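Local structure of protein Ta0487 (Thermoplasma acidophilum, 3KBQ) at residues 54-59 against 66-71; 93-98 against 125-130; 104-109 against 113-118; 148-153 against 159-164. The protein is of unknown function but belongs to the CinA family, and the part modelled here is a probable molybdopterin-binding domain. All blocks are in the same frame, centred on the assembly; numbering follows the deposited sequence.

Contact 1. Residues 54-59 against 66-71; sequences WAFRVA and VVSSGG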
loop_
_atom_site.group_PDB
_atom_site.type_symbol
_atom_site.label_atom_id
_atom_site.label_comp_id
_atom_site.label_asym_id
_atom_site.label_seq_id
_atom_site.Cartn_x
_atom_site.Cartn_y
_atom_site.Cartn_z
ATOM N N TRP B 54 -12.228 -2.631 -3.956
ATOM C CA TRP B 54 -11.137 -3.395 -4.568
ATOM C C TRP B 54 -10.135 -3.895 -3.506
ATOM O O TRP B 54 -9.822 -5.071 -3.472
ATOM C CB TRP B 54 -10.453 -2.640 -5.747
ATOM C CG TRP B 54 -9.195 -3.312 -6.180
ATOM C CD1 TRP B 54 -9.072 -4.428 -7.035
ATOM C CD2 TRP B 54 -7.876 -3.011 -5.722
ATOM N NE1 TRP B 54 -7.737 -4.790 -7.104
ATOM C CE2 TRP B 54 -6.992 -3.943 -6.323
ATOM C CE3 TRP B 54 -7.352 -2.039 -4.849
ATOM C CZ2 TRP B 54 -5.602 -3.927 -6.084
ATOM C CZ3 TRP B 54 -5.961 -2.005 -4.630
ATOM C CH2 TRP B 54 -5.108 -2.956 -5.256
ATOM N N ALA B 55 -9.669 -2.996 -2.647
ATOM C CA ALA B 55 -8.616 -3.302 -1.682
ATOM C C ALA B 55 -9.124 -4.359 -0.689
ATOM O O ALA B 55 -8.452 -5.358 -0.449
ATOM C CB ALA B 55 -8.173 -2.021 -0.963
ATOM N N PHE B 56 -10.343 -4.191 -0.187
ATOM C CA PHE B 56 -10.879 -5.170 0.772
ATOM C C PHE B 56 -11.018 -6.536 0.115
ATOM O O PHE B 56 -10.681 -7.535 0.719
ATOM C CB PHE B 56 -12.256 -4.737 1.382
ATOM C CG PHE B 56 -12.141 -3.782 2.551
ATOM C CD1 PHE B 56 -11.645 -4.210 3.785
ATOM C CD2 PHE B 56 -12.533 -2.444 2.413
ATOM C CE1 PHE B 56 -11.512 -3.337 4.837
ATOM C CE2 PHE B 56 -12.421 -1.547 3.492
ATOM C CZ PHE B 56 -11.920 -1.987 4.707
ATOM N N ARG B 57 -11.536 -6.592 -1.105
ATOM C CA ARG B 57 -11.691 -7.877 -1.784
ATOM C C ARG B 57 -10.369 -8.628 -2.030
ATOM O O ARG B 57 -10.233 -9.818 -1.725
ATOM C CB ARG B 57 -12.425 -7.692 -3.125
ATOM C CG ARG B 57 -13.893 -7.226 -2.986
ATOM C CD ARG B 57 -14.615 -8.047 -1.920
ATOM N NE ARG B 57 -14.639 -9.477 -2.244
ATOM C CZ ARG B 57 -15.707 -10.092 -2.726
ATOM N NH1 ARG B 57 -16.802 -9.377 -2.959
ATOM N NH2 ARG B 57 -15.688 -11.416 -2.977
ATOM N N VAL B 58 -9.407 -7.934 -2.603
ATOM C CA VAL B 58 -8.073 -8.519 -2.709
ATOM C C VAL B 58 -7.469 -8.918 -1.343
ATOM O O VAL B 58 -6.969 -10.047 -1.218
ATOM C CB VAL B 58 -7.125 -7.650 -3.519
ATOM C CG1 VAL B 58 -5.834 -8.372 -3.733
ATOM C CG2 VAL B 58 -7.779 -7.436 -4.914
ATOM N N ALA B 59 -7.538 -8.023 -0.354
ATOM C CA ALA B 59 -7.009 -8.348 0.948
ATOM C C ALA B 59 -7.627 -9.646 1.466
ATOM O O ALA B 59 -6.912 -10.535 1.999
ATOM C CB ALA B 59 -7.201 -7.137 1.963
ATOM N N VAL B 66 -7.855 -8.798 8.073
ATOM C CA VAL B 66 -7.625 -7.592 7.282
ATOM C C VAL B 66 -7.835 -6.408 8.201
ATOM O O VAL B 66 -8.876 -6.317 8.892
ATOM C CB VAL B 66 -8.626 -7.534 6.075
ATOM C CG1 VAL B 66 -8.507 -6.220 5.306
ATOM C CG2 VAL B 66 -8.343 -8.729 5.113
ATOM N N VAL B 67 -6.842 -5.508 8.283
ATOM C CA VAL B 67 -7.041 -4.318 9.129
ATOM C C VAL B 67 -6.906 -3.088 8.270
ATOM O O VAL B 67 -5.905 -2.977 7.527
ATOM C CB VAL B 67 -5.982 -4.235 10.308
ATOM C CG1 VAL B 67 -6.278 -3.019 11.217
ATOM C CG2 VAL B 67 -5.925 -5.557 11.135
ATOM N N SER B 68 -7.909 -2.201 8.286
ATOM C CA SER B 68 -7.847 -0.933 7.524
ATOM C C SER B 68 -7.796 0.258 8.485
ATOM O O SER B 68 -8.296 0.183 9.620
ATOM C CB SER B 68 -9.034 -0.725 6.569
ATOM O OG SER B 68 -10.250 -0.525 7.296
ATOM N N SER B 69 -7.168 1.347 8.062
ATOM C CA SER B 69 -7.368 2.589 8.788
ATOM C C SER B 69 -7.607 3.732 7.820
ATOM O O SER B 69 -7.089 3.729 6.693
ATOM C CB SER B 69 -6.189 2.925 9.693
ATOM O OG SER B 69 -5.091 3.337 8.888
ATOM N N GLY B 70 -8.343 4.742 8.289
ATOM C CA GLY B 70 -8.627 5.877 7.463
ATOM C C GLY B 70 -10.039 5.859 6.891
ATOM O O GLY B 70 -10.611 4.811 6.676
ATOM N N GLY B 71 -10.582 7.034 6.619
ATOM C CA GLY B 71 -11.874 7.162 5.914
ATOM C C GLY B 71 -13.088 6.872 6.795
ATOM O O GLY B 71 -14.159 6.469 6.295
#
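This is a buried, mainly apolar helix-on-sheet contact: Phe56 and Ala59 of helix 49-62 lie on Val66 and Ser68 of strand 65-69, close to the middle of the chain. No hydrogen bond crosses it. The short helix and strand segments run nearly antiparallel, their axes at 159° and 9.5 Å apart at the closest point. Val66 straddles the small side chain of Ala59, with CG1 and CG2 each 3.7 Å from Ala59 CB. The same Val66 CG1 also lies 4.0 Å from Phe56 CD1, so one methyl serves both helix residues. Chain order makes the unit a beta-alpha-beta crossover: helix 49-62 leads from strand 38-45 to strand 65-69, two parallel strands with 5-11 between them in the sheet. Phe56 CG is anti to its own carbonyl carbon (chi1 -83°), which carries the ring out to Ser68, and there Ser68 OG sits at the ring edge, near its plane, 3.4 Å from Phe56 CZ. Phe84 of helix 80-87 packs edge-to-face with this ring, and Ile9 and Ile149 also touch it. Cut back to an alanine, Phe56 would probably leave a gap between helix and sheet, with Ser68 and Phe84 missing the ring they pack on. Toward the second subunit, Trp54 makes a cation-pi contact with Arg41 of that subunit.

Contact 2. Residues 93-98 against 125-130; sequences RIDEDA and CRPIEN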
loop_
_atom_site.group_PDB
_atom_site.type_symbol
_atom_site.label_atom_id
_atom_site.label_comp_id
_atom_site.label_asym_id
_atom_site.label_seq_id
_atom_site.Cartn_x
_atom_site.Cartn_y
_atom_site.Cartn_z
ATOM N N ARG B 93 -27.367 0.048 7.366
ATOM C CA ARG B 93 -28.490 0.437 8.183
ATOM C C ARG B 93 -27.945 1.091 9.447
ATOM O O ARG B 93 -26.867 0.726 9.929
ATOM C CB ARG B 93 -29.367 -0.778 8.553
ATOM C CG ARG B 93 -28.823 -1.603 9.707
ATOM C CD ARG B 93 -29.607 -2.898 9.947
ATOM N NE ARG B 93 -31.051 -2.665 10.075
ATOM C CZ ARG B 93 -31.708 -2.504 11.228
ATOM N NH1 ARG B 93 -31.069 -2.556 12.396
ATOM N NH2 ARG B 93 -33.023 -2.291 11.212
ATOM N N ILE B 94 -28.710 2.053 9.964
ATOM C CA ILE B 94 -28.428 2.671 11.251
ATOM C C ILE B 94 -28.332 1.571 12.307
ATOM O O ILE B 94 -29.211 0.710 12.396
ATOM C CB ILE B 94 -29.505 3.731 11.651
ATOM C CG1 ILE B 94 -29.454 4.955 10.716
ATOM C CG2 ILE B 94 -29.333 4.179 13.119
ATOM C CD1 ILE B 94 -30.695 5.915 10.851
ATOM N N ASP B 95 -27.217 1.573 13.037
ATOM C CA ASP B 95 -27.059 0.828 14.276
ATOM C C ASP B 95 -27.412 1.770 15.421
ATOM O O ASP B 95 -26.748 2.799 15.635
ATOM C CB ASP B 95 -25.607 0.322 14.400
ATOM C CG ASP B 95 -25.308 -0.327 15.762
ATOM O OD1 ASP B 95 -24.990 -1.520 15.758
ATOM O OD2 ASP B 95 -25.358 0.333 16.822
ATOM N N GLU B 96 -28.466 1.421 16.161
ATOM C CA GLU B 96 -29.003 2.285 17.216
ATOM C C GLU B 96 -28.030 2.525 18.413
ATOM O O GLU B 96 -27.964 3.653 18.951
ATOM C CB GLU B 96 -30.385 1.791 17.686
ATOM C CG GLU B 96 -31.498 1.735 16.601
ATOM C CD GLU B 96 -31.888 3.112 15.988
ATOM O OE1 GLU B 96 -31.552 4.189 16.547
ATOM O OE2 GLU B 96 -32.560 3.110 14.922
ATOM N N ASP B 97 -27.239 1.503 18.784
ATOM C CA ASP B 97 -26.226 1.667 19.859
ATOM C C ASP B 97 -25.188 2.672 19.377
ATOM O O ASP B 97 -24.880 3.646 20.079
ATOM C CB ASP B 97 -25.457 0.365 20.197
ATOM C CG ASP B 97 -26.361 -0.845 20.477
ATOM O OD1 ASP B 97 -27.600 -0.693 20.702
ATOM O OD2 ASP B 97 -25.799 -1.977 20.492
ATOM N N ALA B 98 -24.676 2.424 18.169
ATOM C CA ALA B 98 -23.689 3.312 17.532
ATOM C C ALA B 98 -24.229 4.749 17.540
ATOM O O ALA B 98 -23.553 5.679 18.015
ATOM C CB ALA B 98 -23.389 2.852 16.100
ATOM N N CYS B 125 -21.018 -6.369 10.527
ATOM C CA CYS B 125 -20.102 -5.656 11.420
ATOM C C CYS B 125 -20.743 -5.332 12.748
ATOM O O CYS B 125 -21.955 -5.179 12.811
ATOM C CB CYS B 125 -19.648 -4.359 10.766
ATOM S SG CYS B 125 -18.741 -4.640 9.214
ATOM N N ARG B 126 -19.918 -5.233 13.791
ATOM C CA ARG B 126 -20.282 -4.656 15.078
ATOM C C ARG B 126 -19.445 -3.390 15.316
ATOM O O ARG B 126 -18.237 -3.390 15.018
ATOM C CB ARG B 126 -19.931 -5.629 16.193
ATOM C CG ARG B 126 -20.901 -6.759 16.387
ATOM C CD ARG B 126 -20.566 -7.499 17.685
ATOM N NE ARG B 126 -19.357 -8.322 17.567
ATOM C CZ ARG B 126 -18.219 -8.116 18.226
ATOM N NH1 ARG B 126 -18.102 -7.105 19.081
ATOM N NH2 ARG B 126 -17.187 -8.934 18.028
ATOM N N PRO B 127 -20.042 -2.337 15.919
ATOM C CA PRO B 127 -19.205 -1.176 16.191
ATOM C C PRO B 127 -18.294 -1.410 17.388
ATOM O O PRO B 127 -18.655 -2.172 18.266
ATOM C CB PRO B 127 -20.218 -0.061 16.489
ATOM C CG PRO B 127 -21.533 -0.775 16.941
ATOM C CD PRO B 127 -21.388 -2.241 16.536
ATOM N N ILE B 128 -17.120 -0.776 17.399
ATOM C CA ILE B 128 -16.238 -0.742 18.557
ATOM C C ILE B 128 -16.136 0.698 19.060
ATOM O O ILE B 128 -15.855 1.627 18.274
ATOM C CB ILE B 128 -14.756 -1.119 18.248
ATOM C CG1 ILE B 128 -14.637 -2.237 17.194
ATOM C CG2 ILE B 128 -14.066 -1.429 19.581
ATOM C CD1 ILE B 128 -13.294 -2.230 16.371
ATOM N N GLU B 129 -16.310 0.863 20.365
ATOM C CA GLU B 129 -16.338 2.175 21.000
ATOM C C GLU B 129 -15.050 2.926 20.790
ATOM O O GLU B 129 -13.968 2.356 20.918
ATOM C CB GLU B 129 -16.581 2.026 22.491
ATOM C CG GLU B 129 -16.977 3.360 23.122
ATOM C CD GLU B 129 -16.282 3.623 24.457
ATOM O OE1 GLU B 129 -16.513 4.710 25.062
ATOM O OE2 GLU B 129 -15.517 2.739 24.908
ATOM N N ASN B 130 -15.155 4.192 20.447
ATOM C CA ASN B 130 -13.985 5.015 20.266
ATOM C C ASN B 130 -13.905 5.989 21.429
ATOM O O ASN B 130 -14.521 7.045 21.383
ATOM C CB ASN B 130 -14.082 5.762 18.937
ATOM C CG ASN B 130 -12.843 6.557 18.598
ATOM O OD1 ASN B 130 -11.916 6.747 19.418
ATOM N ND2 ASN B 130 -12.824 7.055 17.370
#
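Asp95 and Pro127 approach from opposite directions, carboxylate against pyrrolidine ring. The touching corner of the proline is CG, 3.7 Å from Asp95 OD1. Ala98, one helical turn further on, adds its methyl to this corner: Ala98 CB stands 4.2 Å from Pro127 CG. The ring therefore rests partly on a carboxylate and partly on an alanine at the start of helix 96-106. A capping bond fixes the carboxylate: Asp95, the N-cap residue, accepts from Ala98 N through OD2 at 2.6 Å, its chi1 of 173° placing CG trans to the main-chain nitrogen. The bond is almost straight, 176° at the hydrogen, and meets the anti side of OD2, 24° out of the carboxylate plane. A negative charge at this helix end is likely to be favoured by the helix dipole. Pro127 belongs to strand 125-128, the outermost on its side of the main sheet, bonded to strand 137-142 through Arg126 and Ile128 and stapled to it by the Cys125-Cys140 disulfide. Ala119 packs on Ala98, and Ile121, in the two-stranded antiparallel ribbon of 93-94 and 120-121, touches both Asp95 and Pro127 beside the junction of helix and sheet edge.

Contact 3. Residues 104-109 against 113-118; sequences KKYGQA and PQRLKM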
loop_
_atom_site.group_PDB
_atom_site.type_symbol
_atom_site.label_atom_id
_atom_site.label_comp_id
_atom_site.label_asym_id
_atom_site.label_seq_id
_atom_site.Cartn_x
_atom_site.Cartn_y
_atom_site.Cartn_z
ATOM N N LYS B 104 -24.330 11.137 22.280
ATOM C CA LYS B 104 -23.748 11.359 23.596
ATOM C C LYS B 104 -22.438 12.124 23.450
ATOM O O LYS B 104 -22.222 13.104 24.134
ATOM C CB LYS B 104 -23.520 10.022 24.297
ATOM C CG LYS B 104 -23.816 10.054 25.790
ATOM C CD LYS B 104 -25.055 10.932 26.100
ATOM C CE LYS B 104 -25.660 10.646 27.465
ATOM N NZ LYS B 104 -24.609 10.631 28.524
ATOM N N LYS B 105 -21.593 11.712 22.510
ATOM C CA LYS B 105 -20.307 12.387 22.302
ATOM C C LYS B 105 -20.457 13.837 21.875
ATOM O O LYS B 105 -19.657 14.698 22.257
ATOM C CB LYS B 105 -19.464 11.645 21.277
ATOM C CG LYS B 105 -18.741 10.445 21.849
ATOM C CD LYS B 105 -18.029 9.688 20.760
ATOM C CE LYS B 105 -17.197 8.542 21.325
ATOM N NZ LYS B 105 -15.848 9.010 21.841
ATOM N N TYR B 106 -21.480 14.113 21.082
ATOM C CA TYR B 106 -21.649 15.460 20.567
ATOM C C TYR B 106 -22.536 16.326 21.457
ATOM O O TYR B 106 -22.735 17.502 21.155
ATOM C CB TYR B 106 -22.201 15.427 19.132
ATOM C CG TYR B 106 -21.149 15.193 18.070
ATOM C CD1 TYR B 106 -20.328 16.240 17.644
ATOM C CD2 TYR B 106 -20.974 13.928 17.491
ATOM C CE1 TYR B 106 -19.355 16.034 16.672
ATOM C CE2 TYR B 106 -19.991 13.711 16.508
ATOM C CZ TYR B 106 -19.195 14.770 16.110
ATOM O OH TYR B 106 -18.247 14.600 15.143
ATOM N N GLY B 107 -23.079 15.738 22.525
ATOM C CA GLY B 107 -24.025 16.419 23.408
ATOM C C GLY B 107 -25.153 17.120 22.668
ATOM O O GLY B 107 -25.592 18.210 23.059
ATOM N N GLN B 108 -25.636 16.485 21.603
ATOM C CA GLN B 108 -26.603 17.101 20.702
ATOM C C GLN B 108 -27.532 16.022 20.105
ATOM O O GLN B 108 -27.063 14.954 19.670
ATOM C CB GLN B 108 -25.851 17.909 19.618
ATOM C CG GLN B 108 -26.661 18.380 18.401
ATOM C CD GLN B 108 -27.637 19.512 18.699
ATOM O OE1 GLN B 108 -27.281 20.696 18.636
ATOM N NE2 GLN B 108 -28.883 19.157 18.995
ATOM N N ALA B 109 -28.844 16.298 20.119
ATOM C CA ALA B 109 -29.865 15.398 19.535
ATOM C C ALA B 109 -29.885 15.421 17.992
ATOM O O ALA B 109 -30.268 14.441 17.359
ATOM C CB ALA B 109 -31.251 15.717 20.099
ATOM N N PRO B 113 -25.884 15.452 8.637
ATOM C CA PRO B 113 -25.860 14.226 7.817
ATOM C C PRO B 113 -24.531 13.444 7.854
ATOM O O PRO B 113 -24.523 12.193 7.978
ATOM C CB PRO B 113 -26.112 14.771 6.405
ATOM C CG PRO B 113 -27.019 15.921 6.632
ATOM C CD PRO B 113 -26.512 16.578 7.906
ATOM N N GLN B 114 -23.414 14.151 7.683
ATOM C CA GLN B 114 -22.085 13.518 7.683
ATOM C C GLN B 114 -21.756 12.904 9.030
ATOM O O GLN B 114 -20.970 11.974 9.105
ATOM C CB GLN B 114 -20.977 14.540 7.397
ATOM C CG GLN B 114 -21.090 15.327 6.182
ATOM C CD GLN B 114 -21.794 16.627 6.438
ATOM O OE1 GLN B 114 -22.914 16.655 6.972
ATOM N NE2 GLN B 114 -21.167 17.726 6.014
ATOM N N ARG B 115 -22.315 13.450 10.100
ATOM C CA ARG B 115 -22.133 12.875 11.436
ATOM C C ARG B 115 -23.044 11.663 11.693
ATOM O O ARG B 115 -22.530 10.593 12.159
ATOM C CB ARG B 115 -22.317 13.918 12.544
ATOM C CG ARG B 115 -21.063 14.771 12.771
ATOM C CD ARG B 115 -21.310 15.946 13.740
ATOM N NE ARG B 115 -20.282 16.976 13.571
ATOM C CZ ARG B 115 -20.439 18.250 13.921
ATOM N NH1 ARG B 115 -21.596 18.673 14.440
ATOM N NH2 ARG B 115 -19.453 19.116 13.736
ATOM N N LEU B 116 -24.350 11.833 11.424
ATOM C CA LEU B 116 -25.303 10.761 11.495
ATOM C C LEU B 116 -24.794 9.539 10.756
ATOM O O LEU B 116 -24.880 8.435 11.308
ATOM C CB LEU B 116 -26.649 11.164 10.888
ATOM C CG LEU B 116 -27.754 10.090 10.808
ATOM C CD1 LEU B 116 -28.152 9.613 12.221
ATOM C CD2 LEU B 116 -29.006 10.650 10.092
ATOM N N LYS B 117 -24.254 9.732 9.536
ATOM C CA LYS B 117 -23.873 8.581 8.689
ATOM C C LYS B 117 -22.812 7.701 9.350
ATOM O O LYS B 117 -22.666 6.530 8.966
ATOM C CB LYS B 117 -23.527 8.977 7.238
ATOM C CG LYS B 117 -22.137 9.569 7.014
ATOM C CD LYS B 117 -21.125 8.478 6.588
ATOM C CE LYS B 117 -19.689 8.709 7.175
ATOM N NZ LYS B 117 -19.336 10.138 7.473
ATOM N N MET B 118 -22.107 8.224 10.363
ATOM C CA MET B 118 -21.134 7.382 11.097
ATOM C C MET B 118 -21.778 6.220 11.855
ATOM O O MET B 118 -21.065 5.280 12.241
ATOM C CB MET B 118 -20.220 8.187 12.073
ATOM C CG MET B 118 -19.189 9.113 11.432
ATOM S SD MET B 118 -18.228 10.079 12.656
ATOM C CE MET B 118 -19.471 10.651 13.826
#
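The connection from helix 96-106 to helix 113-116 is held together here: Tyr106, near the C-terminal end of the first, packs against Arg115 of the second and Met118 of the 3-10 turn after it. Between them the chain leaves helix 96-106 through a Schellman motif at Gly107, whose positive phi (49°) is easily taken by glycine. The main contact is a CH-pi interaction. Arg115 lies across one face of the tyrosine ring, its CD 3.7 Å from the ring centroid. Because the arginine chain is extended from CG to NE, the guanidinium follows CD over the ring rim; Arg115 NE comes to 3.4 Å from Tyr106 CE1. The two flat groups are close to parallel, their planes 22° apart, and the tyrosine carbon lies under the rim of the guanidinium rather than its centre. Met118 comes from a different quarter. Its chain bends at chi3 (-44°) and brings the terminal methyl to the ring edge, near its plane, with Met118 CE 4.1 Å from Tyr106 CE2. The loop residue Pro74 packs on Tyr106, Arg115 and Met118 alike, and the tyrosine OH has a weak hydrogen bond with Thr134 OG1. A serine in place of Tyr106 would probably take away the ring face under Arg115 CD, leaving its chain less restrained, and the edge that Met118 CE meets. The whole is a helix ended by a Schellman motif, with an aromatic near its end whose face is covered by an arginine of the next helix.

Contact 4. Residues 148-153 against 159-164; sequences IILPGV and ALLKAM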
loop_
_atom_site.group_PDB
_atom_site.type_symbol
_atom_site.label_atom_id
_atom_site.label_comp_id
_atom_site.label_asym_id
_atom_site.label_seq_id
_atom_site.Cartn_x
_atom_site.Cartn_y
_atom_site.Cartn_z
ATOM N N ILE B 148 -11.107 -5.642 10.570
ATOM C CA ILE B 148 -11.120 -4.570 11.587
ATOM C C ILE B 148 -10.964 -3.238 10.844
ATOM O O ILE B 148 -9.970 -3.035 10.123
ATOM C CB ILE B 148 -9.929 -4.727 12.561
ATOM C CG1 ILE B 148 -9.991 -6.077 13.300
ATOM C CG2 ILE B 148 -9.864 -3.575 13.560
ATOM C CD1 ILE B 148 -10.747 -5.988 14.582
ATOM N N ILE B 149 -11.921 -2.333 11.016
ATOM C CA ILE B 149 -11.943 -1.081 10.245
ATOM C C ILE B 149 -11.784 0.043 11.271
ATOM O O ILE B 149 -12.621 0.153 12.190
ATOM C CB ILE B 149 -13.263 -0.985 9.428
ATOM C CG1 ILE B 149 -13.343 -2.126 8.401
ATOM C CG2 ILE B 149 -13.429 0.418 8.717
ATOM C CD1 ILE B 149 -14.760 -2.217 7.732
ATOM N N LEU B 150 -10.703 0.826 11.138
ATOM C CA LEU B 150 -10.261 1.771 12.177
ATOM C C LEU B 150 -10.216 3.185 11.626
ATOM O O LEU B 150 -10.108 3.349 10.408
ATOM C CB LEU B 150 -8.874 1.391 12.675
ATOM C CG LEU B 150 -8.722 -0.024 13.264
ATOM C CD1 LEU B 150 -7.266 -0.349 13.630
ATOM C CD2 LEU B 150 -9.641 -0.086 14.453
ATOM N N PRO B 151 -10.336 4.202 12.505
ATOM C CA PRO B 151 -10.132 5.621 12.115
ATOM C C PRO B 151 -8.705 5.839 11.695
ATOM O O PRO B 151 -7.811 5.053 12.055
ATOM C CB PRO B 151 -10.339 6.402 13.413
ATOM C CG PRO B 151 -11.172 5.492 14.305
ATOM C CD PRO B 151 -10.782 4.070 13.899
ATOM N N GLY B 152 -8.475 6.920 10.962
ATOM C CA GLY B 152 -7.108 7.178 10.454
ATOM C C GLY B 152 -6.316 8.037 11.437
ATOM O O GLY B 152 -5.101 8.163 11.329
ATOM N N VAL B 153 -7.000 8.668 12.375
ATOM C CA VAL B 153 -6.279 9.420 13.432
ATOM C C VAL B 153 -5.434 8.455 14.302
ATOM O O VAL B 153 -6.009 7.604 14.975
ATOM C CB VAL B 153 -7.266 10.202 14.299
ATOM C CG1 VAL B 153 -6.532 10.877 15.526
ATOM C CG2 VAL B 153 -7.979 11.269 13.420
ATOM N N ALA B 159 -5.459 3.181 19.887
ATOM C CA ALA B 159 -6.301 2.874 21.030
ATOM C C ALA B 159 -7.266 1.731 20.711
ATOM O O ALA B 159 -7.370 0.784 21.467
ATOM C CB ALA B 159 -7.060 4.100 21.499
ATOM N N LEU B 160 -7.957 1.812 19.591
ATOM C CA LEU B 160 -8.947 0.785 19.231
ATOM C C LEU B 160 -8.300 -0.576 18.876
ATOM O O LEU B 160 -8.809 -1.652 19.231
ATOM C CB LEU B 160 -9.788 1.289 18.062
ATOM C CG LEU B 160 -10.934 2.288 18.335
ATOM C CD1 LEU B 160 -11.195 3.063 17.095
ATOM C CD2 LEU B 160 -12.194 1.587 18.658
ATOM N N LEU B 161 -7.167 -0.525 18.185
ATOM C CA LEU B 161 -6.468 -1.748 17.829
ATOM C C LEU B 161 -6.048 -2.500 19.089
ATOM O O LEU B 161 -6.262 -3.729 19.205
ATOM C CB LEU B 161 -5.286 -1.461 16.873
ATOM C CG LEU B 161 -4.626 -2.685 16.259
ATOM C CD1 LEU B 161 -5.673 -3.554 15.585
ATOM C CD2 LEU B 161 -3.504 -2.255 15.238
ATOM N N LYS B 162 -5.502 -1.752 20.051
ATOM C CA LYS B 162 -5.177 -2.310 21.368
ATOM C C LYS B 162 -6.371 -2.878 22.151
ATOM O O LYS B 162 -6.259 -3.946 22.732
ATOM C CB LYS B 162 -4.301 -1.342 22.184
ATOM C CG LYS B 162 -2.831 -1.488 21.731
ATOM C CD LYS B 162 -1.830 -0.499 22.323
ATOM C CE LYS B 162 -1.719 0.750 21.466
ATOM N NZ LYS B 162 -2.748 1.735 21.894
ATOM N N ALA B 163 -7.509 -2.206 22.118
ATOM C CA ALA B 163 -8.758 -2.713 22.695
ATOM C C ALA B 163 -9.304 -4.001 22.023
ATOM O O ALA B 163 -10.096 -4.732 22.630
ATOM C CB ALA B 163 -9.815 -1.626 22.677
ATOM N N MET B 164 -8.902 -4.240 20.770
ATOM C CA MET B 164 -9.317 -5.408 19.972
ATOM C C MET B 164 -8.344 -6.589 20.082
ATOM O O MET B 164 -8.519 -7.589 19.388
ATOM C CB MET B 164 -9.403 -5.030 18.478
ATOM C CG MET B 164 -10.621 -4.192 18.083
ATOM S SD MET B 164 -12.125 -4.922 18.813
ATOM C CE MET B 164 -12.124 -6.489 17.950
#
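Leu150 is the central bump, its two methyls parted between neighbouring residues of helix 154-163. Leu150 CD2 rests 3.9 Å from Leu160 CB, and Leu150 CD1 sits 4.0 Å from Leu161 CB, so the forked tip bears on the roots of two successive helix side chains. Leu150 and Leu160 slide past each other in opposite directions, whereas Leu161 crosses the fork at about a right angle. A second bump is the end of Leu160, which crosses the ring of Pro151, the residue after Leu150, at about a right angle: Leu160 CD1 is 3.4 Å from Pro151 CD, tighter than ordinary van der Waals contact. At the other end Met164 supplies the hollow. Bends at chi2 (-47°) and chi3 (-64°) curl its chain, and Ile148 CD1 touches both arms of the curl, at 3.7 Å from Met164 CE and 3.9 Å from Met164 CG. All six residues are buried, and no hydrogen bond is made between the segments. Strand 145-150 runs between strands 65-69 and 137-142 in the sheet, and Ile139 of the latter touches both Ile148 and Met164. Phe27, Ile28 and Phe31 of helix 23-34 pack on Leu161, placing the two helices side by side on this face of the sheet.

Overall arrangement
Going from the N terminus, contact 1 comes first, closing the short turn between helix 49-62 and strand 65-69. The chain then runs out to strand 93-94 of the two-stranded ribbon and helix 96-106, where contact 2 closes a longer loop back onto edge strand 125-128. Contact 3 falls wholly within that loop and shares helix 96-106 with it; Lys105 NZ meets Asn130 O between the two. Contact 4, the last, closes the short connection from strand 145-150 to helix 154-163. It is joined to contact 1 by backbone bonds between neighbouring strands 65-69 and 145-150, and to contact 2 where Ile128 packs on Leu160 and Met164. Contacts 1 and 3, on opposite sides of the chain's centre, do not touch.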